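Local coordinates for protein 6-phosphogluconate dehydrogenase, NAD-binding (Geobacter metallireducens, PDB 3PEF) that probably reduces succinic semialdehyde to gamma-hydroxybutyrate with a bound NADP cofactor, as a member of the beta-hydroxyacid dehydrogenase family, at residues 117-122 against 149-154. The protein carries 2 engineered substitutions. Numbering follows the deposited sequence.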
loop_
_atom_site.group_PDB
_atom_site.type_symbol
_atom_site.label_atom_id
_atom_site.label_comp_id
_atom_site.label_asym_id
_atom_site.label_seq_id
_atom_site.Cartn_x
_atom_site.Cartn_y
_atom_site.Cartn_z
ATOM N N LEU A 117 -20.972 8.075 -29.403
ATOM C CA LEU A 117 -21.405 7.142 -28.359
ATOM C C LEU A 117 -20.129 6.491 -27.850
ATOM O O LEU A 117 -19.318 6.031 -28.648
ATOM C CB LEU A 117 -22.267 6.039 -28.988
ATOM C CG LEU A 117 -23.536 5.345 -28.437
ATOM C CD1 LEU A 117 -23.505 3.836 -28.695
ATOM C CD2 LEU A 117 -23.919 5.647 -26.980
ATOM N N GLU A 118 -19.919 6.443 -26.545
ATOM C CA GLU A 118 -18.844 5.589 -26.039
ATOM C C GLU A 118 -19.479 4.272 -25.687
ATOM O O GLU A 118 -20.605 4.255 -25.212
ATOM C CB GLU A 118 -18.173 6.177 -24.803
ATOM C CG GLU A 118 -19.072 6.253 -23.584
ATOM C CD GLU A 118 -18.334 6.768 -22.361
ATOM O OE1 GLU A 118 -18.988 7.051 -21.339
ATOM O OE2 GLU A 118 -17.094 6.893 -22.414
ATOM N N ALA A 119 -18.786 3.165 -25.927
ATOM C CA ALA A 119 -19.312 1.877 -25.481
ATOM C C ALA A 119 -18.214 0.881 -25.152
ATOM O O ALA A 119 -18.026 -0.096 -25.873
ATOM C CB ALA A 119 -20.301 1.305 -26.520
ATOM N N PRO A 120 -17.480 1.122 -24.046
ATOM C CA PRO A 120 -16.462 0.154 -23.622
ATOM C C PRO A 120 -17.150 -1.139 -23.203
ATOM O O PRO A 120 -18.363 -1.132 -22.953
ATOM C CB PRO A 120 -15.825 0.830 -22.407
ATOM C CG PRO A 120 -16.954 1.654 -21.823
ATOM C CD PRO A 120 -17.694 2.178 -23.043
ATOM N N VAL A 121 -16.396 -2.229 -23.126
ATOM C CA VAL A 121 -16.998 -3.535 -22.897
ATOM C C VAL A 121 -16.384 -4.272 -21.720
ATOM O O VAL A 121 -15.240 -4.020 -21.327
ATOM C CB VAL A 121 -16.908 -4.458 -24.158
ATOM C CG1 VAL A 121 -17.392 -3.736 -25.375
ATOM C CG2 VAL A 121 -15.478 -4.953 -24.382
ATOM N N SER A 122 -17.163 -5.192 -21.163
ATOM C CA SER A 122 -16.661 -6.116 -20.156
ATOM C C SER A 122 -16.662 -7.527 -20.775
ATOM O O SER A 122 -17.612 -7.904 -21.464
ATOM C CB SER A 122 -17.531 -6.028 -18.888
ATOM O OG SER A 122 -17.089 -6.933 -17.896
ATOM N N PRO A 149 -28.021 -3.115 -33.915
ATOM C CA PRO A 149 -27.930 -4.375 -34.666
ATOM C C PRO A 149 -26.507 -4.904 -34.684
ATOM O O PRO A 149 -26.293 -6.116 -34.749
ATOM C CB PRO A 149 -28.357 -3.978 -36.084
ATOM C CG PRO A 149 -29.203 -2.776 -35.898
ATOM C CD PRO A 149 -28.592 -2.030 -34.731
ATOM N N GLY A 150 -25.546 -3.990 -34.630
ATOM C CA GLY A 150 -24.145 -4.354 -34.534
ATOM C C GLY A 150 -23.796 -4.812 -33.128
ATOM O O GLY A 150 -23.173 -5.859 -32.948
ATOM N N PHE A 151 -24.187 -4.026 -32.126
ATOM C CA PHE A 151 -23.939 -4.400 -30.734
ATOM C C PHE A 151 -24.444 -5.818 -30.492
ATOM O O PHE A 151 -23.853 -6.574 -29.729
ATOM C CB PHE A 151 -24.646 -3.458 -29.748
ATOM C CG PHE A 151 -24.001 -2.101 -29.593
ATOM C CD1 PHE A 151 -24.786 -0.988 -29.319
ATOM C CD2 PHE A 151 -22.624 -1.934 -29.700
ATOM C CE1 PHE A 151 -24.226 0.267 -29.158
ATOM C CE2 PHE A 151 -22.048 -0.662 -29.544
ATOM C CZ PHE A 151 -22.859 0.435 -29.264
ATOM N N GLU A 152 -25.554 -6.173 -31.128
ATOM C CA GLU A 152 -26.183 -7.467 -30.868
ATOM C C GLU A 152 -25.411 -8.646 -31.441
ATOM O O GLU A 152 -25.583 -9.782 -31.005
ATOM C CB GLU A 152 -27.627 -7.475 -31.355
ATOM C CG GLU A 152 -28.558 -6.773 -30.378
ATOM C CD GLU A 152 -30.003 -6.824 -30.812
ATOM O OE1 GLU A 152 -30.257 -7.066 -32.013
ATOM O OE2 GLU A 152 -30.883 -6.620 -29.946
ATOM N N LYS A 153 -24.552 -8.379 -32.414
ATOM C CA LYS A 153 -23.711 -9.434 -32.941
ATOM C C LYS A 153 -22.406 -9.510 -32.159
ATOM O O LYS A 153 -21.658 -10.475 -32.288
ATOM C CB LYS A 153 -23.440 -9.225 -34.436
ATOM C CG LYS A 153 -24.704 -9.295 -35.297
ATOM C CD LYS A 153 -25.383 -10.645 -35.134
ATOM C CE LYS A 153 -26.856 -10.524 -34.734
ATOM N NZ LYS A 153 -27.244 -11.553 -33.716
ATOM N N MET A 154 -22.140 -8.502 -31.336
ATOM C CA MET A 154 -20.856 -8.446 -30.635
ATOM C C MET A 154 -20.990 -8.780 -29.163
ATOM O O MET A 154 -20.045 -9.269 -28.547
ATOM C CB MET A 154 -20.196 -7.074 -30.807
ATOM C CG MET A 154 -19.919 -6.707 -32.276
ATOM S SD MET A 154 -18.967 -5.190 -32.494
ATOM C CE MET A 154 -20.141 -3.937 -31.998
#
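F151 reaches from helix 141-154 to L117 on strand 115-122 and to A119 at the short break in that strand. The contact is wholly apolar and small, about 101 Å² summed over both sides. All three residues are buried.

The far end of the phenyl ring does the touching. CD1 of L117 meets the ring at its edge, in the ring plane, 3.5 Å from CZ of F151. The same methyl also lies 3.7 Å from CE1 of F151. The side chains of L117 and F151 approach from opposite directions. CB of A119 approaches the ring end obliquely, 3.9 Å from CZ and 4.0 Å from CE2 of F151. CZ thus meets both the leucine methyl and the alanine CB.

The backbones stay well apart. The nearest CA atoms, those of A119 and F151, are 9.4 Å from each other, and the aromatic side chain spans a little over half of the interval. Its CG stands anti to the carbonyl carbon (chi1 -75°), which sends the ring off the helix toward the strand. With F151 replaced by an alanine, L117 CD1 and A119 CB would probably lose their aromatic partner, and a gap is likely to open between helix and sheet.

Two residues beyond A119, V121 touches NADP, and its carbonyl oxygen accepts a hydrogen bond from K171, the predicted active-site lysine. E118 points away from the helix and bonds S102 OG and the backbone N of G165 and A168. Through F151, the contact joins helix 141-154 to the central sheet of the Rossmann-type NADP-binding domain. Strand 115-122 lies between strand 90-93, which runs parallel to it, and the antiparallel strand 133-139; V92 and I135 of these neighbours also touch F151 and A119.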